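Local coordinates for protein glycosyl hydrolase, family 8 (Clostridium perfringens, PDB 3REN) that probably hydrolyses alpha-glucan chains as an alpha-amylase built on an (alpha/alpha)6-barrel, at residues 200-212 / 241-255. Residues are numbered along the deposited sequence; the frame is centred on the assembly and turned at random.
Sequences IENGKISEEVPLY and RIEAGENEESSIKWI
The indole of Trp254 takes Leu211 CD1 over one face, a CH-pi contact 4.1 Å from the centroid of its six-membered ring and 26° off the normal, with Val209 CG1 lying above the rim. Pro210 CD meets the pyrrole part obliquely, 3.4 Å from Trp254 CD1. The guanidinium of Arg241 is gripped mainly at its edges. Arg241 NH1 gives Glu201 OE2 a nearly straight salt-bridging bond (2.9 Å, 164°) on the anti side, somewhat out of the plane of a carboxylate turned 83° from the guanidinium, while Arg241 NE holds Glu248 OE2 at 2.7 Å and CB of Glu246 lies over one face, toward its rim. Bends at chi2 and chi3 fold the arginine back between these acids; the Glu246 carboxylate also bonds Tyr193. Glu248 OE2, near the Tyr212 ring plane at its edge, lies a suspiciously short 2.4 Å from Tyr212 OH. Lys204 NZ donates to Pro210 O at 2.7 Å and reaches Glu248 OE1 only weakly; a water accepting from Lys204 NZ and Ser251 N donates to Glu248 OE1. Arg241 and, more weakly, Lys204 probably favour ionised Glu248. The salt-bridge network of Glu201, Lys204, Arg241, Glu246 and Glu248 joins the loop after helix 188-201 to the turn between helices 231-243 and 249-262.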
loop_
_atom_site.group_PDB
_atom_site.type_symbol
_atom_site.label_atom_id
_atom_site.label_comp_id
_atom_site.label_asym_id
_atom_site.label_seq_id
_atom_site.Cartn_x
_atom_site.Cartn_y
_atom_site.Cartn_z
ATOM N N ILE A 200 1.048 14.942 9.265
ATOM C CA ILE A 200 -0.126 14.787 8.411
ATOM C C ILE A 200 -1.031 15.999 8.559
ATOM O O ILE A 200 -1.398 16.660 7.572
ATOM C CB ILE A 200 -0.961 13.515 8.777
ATOM C CG1 ILE A 200 -0.134 12.239 8.631
ATOM C CG2 ILE A 200 -2.231 13.449 7.935
ATOM C CD1 ILE A 200 0.631 12.171 7.371
ATOM N N GLU A 201 -1.392 16.301 9.796
ATOM C CA GLU A 201 -2.355 17.382 10.077
ATOM C C GLU A 201 -1.929 18.768 9.588
ATOM O O GLU A 201 -2.767 19.553 9.150
ATOM C CB GLU A 201 -2.751 17.407 11.558
ATOM C CG GLU A 201 -3.864 16.426 11.873
ATOM C CD GLU A 201 -4.198 16.315 13.360
ATOM O OE1 GLU A 201 -3.533 16.977 14.171
ATOM O OE2 GLU A 201 -5.127 15.541 13.730
ATOM N N ASN A 202 -0.628 19.045 9.626
ATOM C CA ASN A 202 -0.096 20.297 9.132
ATOM C C ASN A 202 0.166 20.295 7.623
ATOM O O ASN A 202 0.639 21.298 7.056
ATOM C CB ASN A 202 1.181 20.690 9.892
ATOM C CG ASN A 202 0.893 21.097 11.351
ATOM O OD1 ASN A 202 0.067 21.954 11.602
ATOM N ND2 ASN A 202 1.572 20.464 12.298
ATOM N N GLY A 203 -0.151 19.192 6.959
ATOM C CA GLY A 203 0.144 19.086 5.544
ATOM C C GLY A 203 -1.047 19.092 4.608
ATOM O O GLY A 203 -0.926 18.637 3.459
ATOM N N LYS A 204 -2.193 19.617 5.040
ATOM C CA LYS A 204 -3.308 19.805 4.095
ATOM C C LYS A 204 -2.918 20.728 2.969
ATOM O O LYS A 204 -2.155 21.669 3.180
ATOM C CB LYS A 204 -4.544 20.396 4.756
ATOM C CG LYS A 204 -5.359 19.428 5.595
ATOM C CD LYS A 204 -6.150 18.463 4.766
ATOM C CE LYS A 204 -7.189 17.768 5.646
ATOM N NZ LYS A 204 -7.911 16.673 4.915
ATOM N N ILE A 205 -3.463 20.477 1.784
ATOM C CA ILE A 205 -3.088 21.245 0.612
ATOM C C ILE A 205 -3.803 22.592 0.689
ATOM O O ILE A 205 -3.144 23.617 0.693
ATOM C CB ILE A 205 -3.439 20.542 -0.722
ATOM C CG1 ILE A 205 -2.600 19.279 -0.936
ATOM C CG2 ILE A 205 -3.261 21.530 -1.925
ATOM C CD1 ILE A 205 -1.116 19.524 -1.118
ATOM N N SER A 206 -5.142 22.573 0.760
ATOM C CA SER A 206 -5.932 23.816 0.833
ATOM C C SER A 206 -7.335 23.531 1.316
ATOM O O SER A 206 -7.731 22.372 1.497
ATOM C CB SER A 206 -5.980 24.554 -0.532
ATOM O OG SER A 206 -6.865 23.913 -1.462
ATOM N N GLU A 207 -8.112 24.594 1.488
ATOM C CA GLU A 207 -9.488 24.441 1.971
ATOM C C GLU A 207 -10.378 23.897 0.841
ATOM O O GLU A 207 -11.241 23.061 1.067
ATOM C CB GLU A 207 -10.025 25.776 2.561
ATOM C CG GLU A 207 -9.749 27.118 1.728
ATOM C CD GLU A 207 -8.506 27.167 0.747
ATOM O OE1 GLU A 207 -7.322 27.391 1.230
ATOM O OE2 GLU A 207 -8.754 27.040 -0.509
ATOM N N GLU A 208 -10.135 24.383 -0.372
ATOM C CA GLU A 208 -10.822 23.926 -1.574
ATOM C C GLU A 208 -10.493 22.430 -1.882
ATOM O O GLU A 208 -11.334 21.678 -2.370
ATOM C CB GLU A 208 -10.407 24.850 -2.754
ATOM C CG GLU A 208 -10.968 24.496 -4.151
ATOM C CD GLU A 208 -12.508 24.493 -4.182
ATOM O OE1 GLU A 208 -13.113 25.295 -3.415
ATOM O OE2 GLU A 208 -13.107 23.659 -4.926
ATOM N N VAL A 209 -9.240 22.045 -1.646
ATOM C CA VAL A 209 -8.733 20.712 -2.012
ATOM C C VAL A 209 -8.109 20.125 -0.746
ATOM O O VAL A 209 -6.911 20.294 -0.489
ATOM C CB VAL A 209 -7.681 20.803 -3.142
ATOM C CG1 VAL A 209 -7.180 19.385 -3.562
ATOM C CG2 VAL A 209 -8.231 21.575 -4.325
ATOM N N PRO A 210 -8.929 19.485 0.093
ATOM C CA PRO A 210 -8.388 19.149 1.407
ATOM C C PRO A 210 -7.646 17.818 1.385
ATOM O O PRO A 210 -7.908 16.933 2.205
ATOM C CB PRO A 210 -9.633 19.082 2.289
ATOM C CG PRO A 210 -10.738 18.729 1.374
ATOM C CD PRO A 210 -10.368 19.182 -0.024
ATOM N N LEU A 211 -6.756 17.675 0.425
ATOM C CA LEU A 211 -5.911 16.498 0.312
ATOM C C LEU A 211 -4.569 16.804 1.000
ATOM O O LEU A 211 -4.481 17.752 1.787
ATOM C CB LEU A 211 -5.756 16.118 -1.164
ATOM C CG LEU A 211 -7.091 15.792 -1.844
ATOM C CD1 LEU A 211 -6.853 15.506 -3.328
ATOM C CD2 LEU A 211 -7.891 14.652 -1.183
ATOM N N TYR A 212 -3.522 16.036 0.702
ATOM C CA TYR A 212 -2.304 16.148 1.456
ATOM C C TYR A 212 -1.090 16.410 0.615
ATOM O O TYR A 212 -1.004 15.948 -0.530
ATOM C CB TYR A 212 -2.067 14.893 2.298
ATOM C CG TYR A 212 -3.020 14.818 3.426
ATOM C CD1 TYR A 212 -2.830 15.594 4.556
ATOM C CD2 TYR A 212 -4.180 14.036 3.332
ATOM C CE1 TYR A 212 -3.733 15.558 5.610
ATOM C CE2 TYR A 212 -5.064 13.959 4.402
ATOM C CZ TYR A 212 -4.818 14.721 5.545
ATOM O OH TYR A 212 -5.684 14.691 6.621
ATOM N N ARG A 241 -5.128 7.485 8.204
ATOM C CA ARG A 241 -5.777 8.326 9.209
ATOM C C ARG A 241 -7.048 7.693 9.772
ATOM O O ARG A 241 -7.255 7.668 10.976
ATOM C CB ARG A 241 -6.121 9.671 8.575
ATOM C CG ARG A 241 -4.916 10.640 8.450
ATOM C CD ARG A 241 -4.760 11.462 9.731
ATOM N NE ARG A 241 -5.795 12.492 9.789
ATOM C CZ ARG A 241 -5.950 13.388 10.765
ATOM N NH1 ARG A 241 -5.173 13.398 11.848
ATOM N NH2 ARG A 241 -6.943 14.251 10.669
ATOM N N ILE A 242 -7.933 7.233 8.898
ATOM C CA ILE A 242 -9.221 6.745 9.392
ATOM C C ILE A 242 -9.091 5.420 10.127
ATOM O O ILE A 242 -9.773 5.233 11.117
ATOM C CB ILE A 242 -10.340 6.696 8.304
ATOM C CG1 ILE A 242 -10.063 5.624 7.266
ATOM C CG2 ILE A 242 -10.524 8.084 7.691
ATOM C CD1 ILE A 242 -10.946 5.716 6.001
ATOM N N GLU A 243 -8.205 4.521 9.657
ATOM C CA GLU A 243 -8.005 3.217 10.310
ATOM C C GLU A 243 -7.443 3.399 11.694
ATOM O O GLU A 243 -7.634 2.539 12.544
ATOM C CB GLU A 243 -7.107 2.268 9.500
ATOM C CG GLU A 243 -7.709 1.778 8.215
ATOM C CD GLU A 243 -6.763 0.876 7.401
ATOM O OE1 GLU A 243 -7.261 0.181 6.495
ATOM O OE2 GLU A 243 -5.522 0.859 7.639
ATOM N N ALA A 244 -6.776 4.524 11.934
ATOM C CA ALA A 244 -6.231 4.845 13.243
ATOM C C ALA A 244 -7.220 5.633 14.106
ATOM O O ALA A 244 -6.886 6.045 15.207
ATOM C CB ALA A 244 -4.926 5.651 13.080
ATOM N N GLY A 245 -8.418 5.863 13.593
ATOM C CA GLY A 245 -9.464 6.588 14.324
ATOM C C GLY A 245 -9.447 8.102 14.153
ATOM O O GLY A 245 -10.179 8.803 14.837
ATOM N N GLU A 246 -8.613 8.634 13.261
ATOM C CA GLU A 246 -8.571 10.102 13.063
ATOM C C GLU A 246 -9.666 10.574 12.099
ATOM O O GLU A 246 -10.315 9.751 11.428
ATOM C CB GLU A 246 -7.200 10.536 12.544
ATOM C CG GLU A 246 -6.012 10.073 13.366
ATOM C CD GLU A 246 -5.888 10.789 14.720
ATOM O OE1 GLU A 246 -6.423 11.924 14.876
ATOM O OE2 GLU A 246 -5.249 10.203 15.635
ATOM N N ASN A 247 -9.822 11.892 11.981
ATOM C CA ASN A 247 -10.925 12.495 11.225
ATOM C C ASN A 247 -10.533 12.883 9.804
ATOM O O ASN A 247 -9.616 13.655 9.629
ATOM C CB ASN A 247 -11.417 13.752 11.970
ATOM C CG ASN A 247 -12.639 14.410 11.294
ATOM O OD1 ASN A 247 -12.603 14.774 10.112
ATOM N ND2 ASN A 247 -13.724 14.547 12.052
ATOM N N GLU A 248 -11.238 12.349 8.817
ATOM C CA GLU A 248 -11.072 12.703 7.396
ATOM C C GLU A 248 -12.419 13.049 6.722
ATOM O O GLU A 248 -12.593 12.790 5.546
ATOM C CB GLU A 248 -10.403 11.560 6.612
ATOM C CG GLU A 248 -8.900 11.359 6.945
ATOM C CD GLU A 248 -8.042 12.625 6.721
ATOM O OE1 GLU A 248 -8.391 13.417 5.847
ATOM O OE2 GLU A 248 -7.026 12.842 7.418
ATOM N N GLU A 249 -13.316 13.692 7.446
ATOM C CA GLU A 249 -14.610 14.030 6.906
ATOM C C GLU A 249 -14.564 14.935 5.651
ATOM O O GLU A 249 -15.172 14.627 4.686
ATOM C CB GLU A 249 -15.494 14.665 7.998
ATOM C CG GLU A 249 -15.790 13.767 9.183
ATOM C CD GLU A 249 -16.815 14.326 10.170
ATOM O OE1 GLU A 249 -16.592 15.338 10.825
ATOM N N SER A 250 -13.727 15.950 5.658
ATOM C CA SER A 250 -13.681 16.884 4.525
ATOM C C SER A 250 -12.966 16.330 3.299
ATOM O O SER A 250 -13.297 16.678 2.171
ATOM C CB SER A 250 -13.101 18.256 4.922
ATOM O OG SER A 250 -11.705 18.190 5.160
ATOM N N SER A 251 -11.987 15.463 3.515
ATOM C CA SER A 251 -11.271 14.888 2.391
ATOM C C SER A 251 -12.135 13.863 1.678
ATOM O O SER A 251 -12.190 13.813 0.445
ATOM C CB SER A 251 -9.985 14.238 2.868
ATOM O OG SER A 251 -9.336 13.676 1.754
ATOM N N ILE A 252 -12.814 13.037 2.465
ATOM C CA ILE A 252 -13.691 12.014 1.933
ATOM C C ILE A 252 -14.867 12.653 1.186
ATOM O O ILE A 252 -15.263 12.175 0.133
ATOM C CB ILE A 252 -14.171 11.054 3.043
ATOM C CG1 ILE A 252 -12.988 10.228 3.555
ATOM C CG2 ILE A 252 -15.260 10.126 2.527
ATOM C CD1 ILE A 252 -13.334 9.335 4.751
ATOM N N LYS A 253 -15.433 13.716 1.742
ATOM C CA LYS A 253 -16.473 14.476 1.031
ATOM C C LYS A 253 -15.927 14.944 -0.343
ATOM O O LYS A 253 -16.583 14.814 -1.379
ATOM C CB LYS A 253 -16.906 15.660 1.910
ATOM C CG LYS A 253 -18.191 16.368 1.482
ATOM C CD LYS A 253 -18.318 17.708 2.239
ATOM C CE LYS A 253 -19.219 18.727 1.488
ATOM N NZ LYS A 253 -20.676 18.530 1.782
ATOM N N TRP A 254 -14.705 15.467 -0.347
ATOM C CA TRP A 254 -14.088 15.960 -1.589
ATOM C C TRP A 254 -13.984 14.853 -2.619
ATOM O O TRP A 254 -14.393 15.008 -3.772
ATOM C CB TRP A 254 -12.707 16.565 -1.314
ATOM C CG TRP A 254 -12.137 17.270 -2.527
ATOM C CD1 TRP A 254 -12.267 18.592 -2.830
ATOM C CD2 TRP A 254 -11.351 16.687 -3.587
ATOM N NE1 TRP A 254 -11.625 18.870 -3.997
ATOM C CE2 TRP A 254 -11.051 17.731 -4.494
ATOM C CE3 TRP A 254 -10.876 15.387 -3.859
ATOM C CZ2 TRP A 254 -10.303 17.534 -5.663
ATOM C CZ3 TRP A 254 -10.131 15.177 -5.069
ATOM C CH2 TRP A 254 -9.854 16.260 -5.937
ATOM N N ILE A 255 -13.446 13.717 -2.200
ATOM C CA ILE A 255 -13.372 12.546 -3.077
ATOM C C ILE A 255 -14.718 12.103 -3.602
ATOM O O ILE A 255 -14.843 11.869 -4.824
ATOM C CB ILE A 255 -12.624 11.350 -2.399
ATOM C CG1 ILE A 255 -11.172 11.745 -2.129
ATOM C CG2 ILE A 255 -12.649 10.132 -3.287
ATOM C CD1 ILE A 255 -10.487 10.781 -1.150
HETATM O O HOH W 1 -10.249 15.911 6.035
HETATM O O HOH W 2 -12.415 20.969 -5.927
#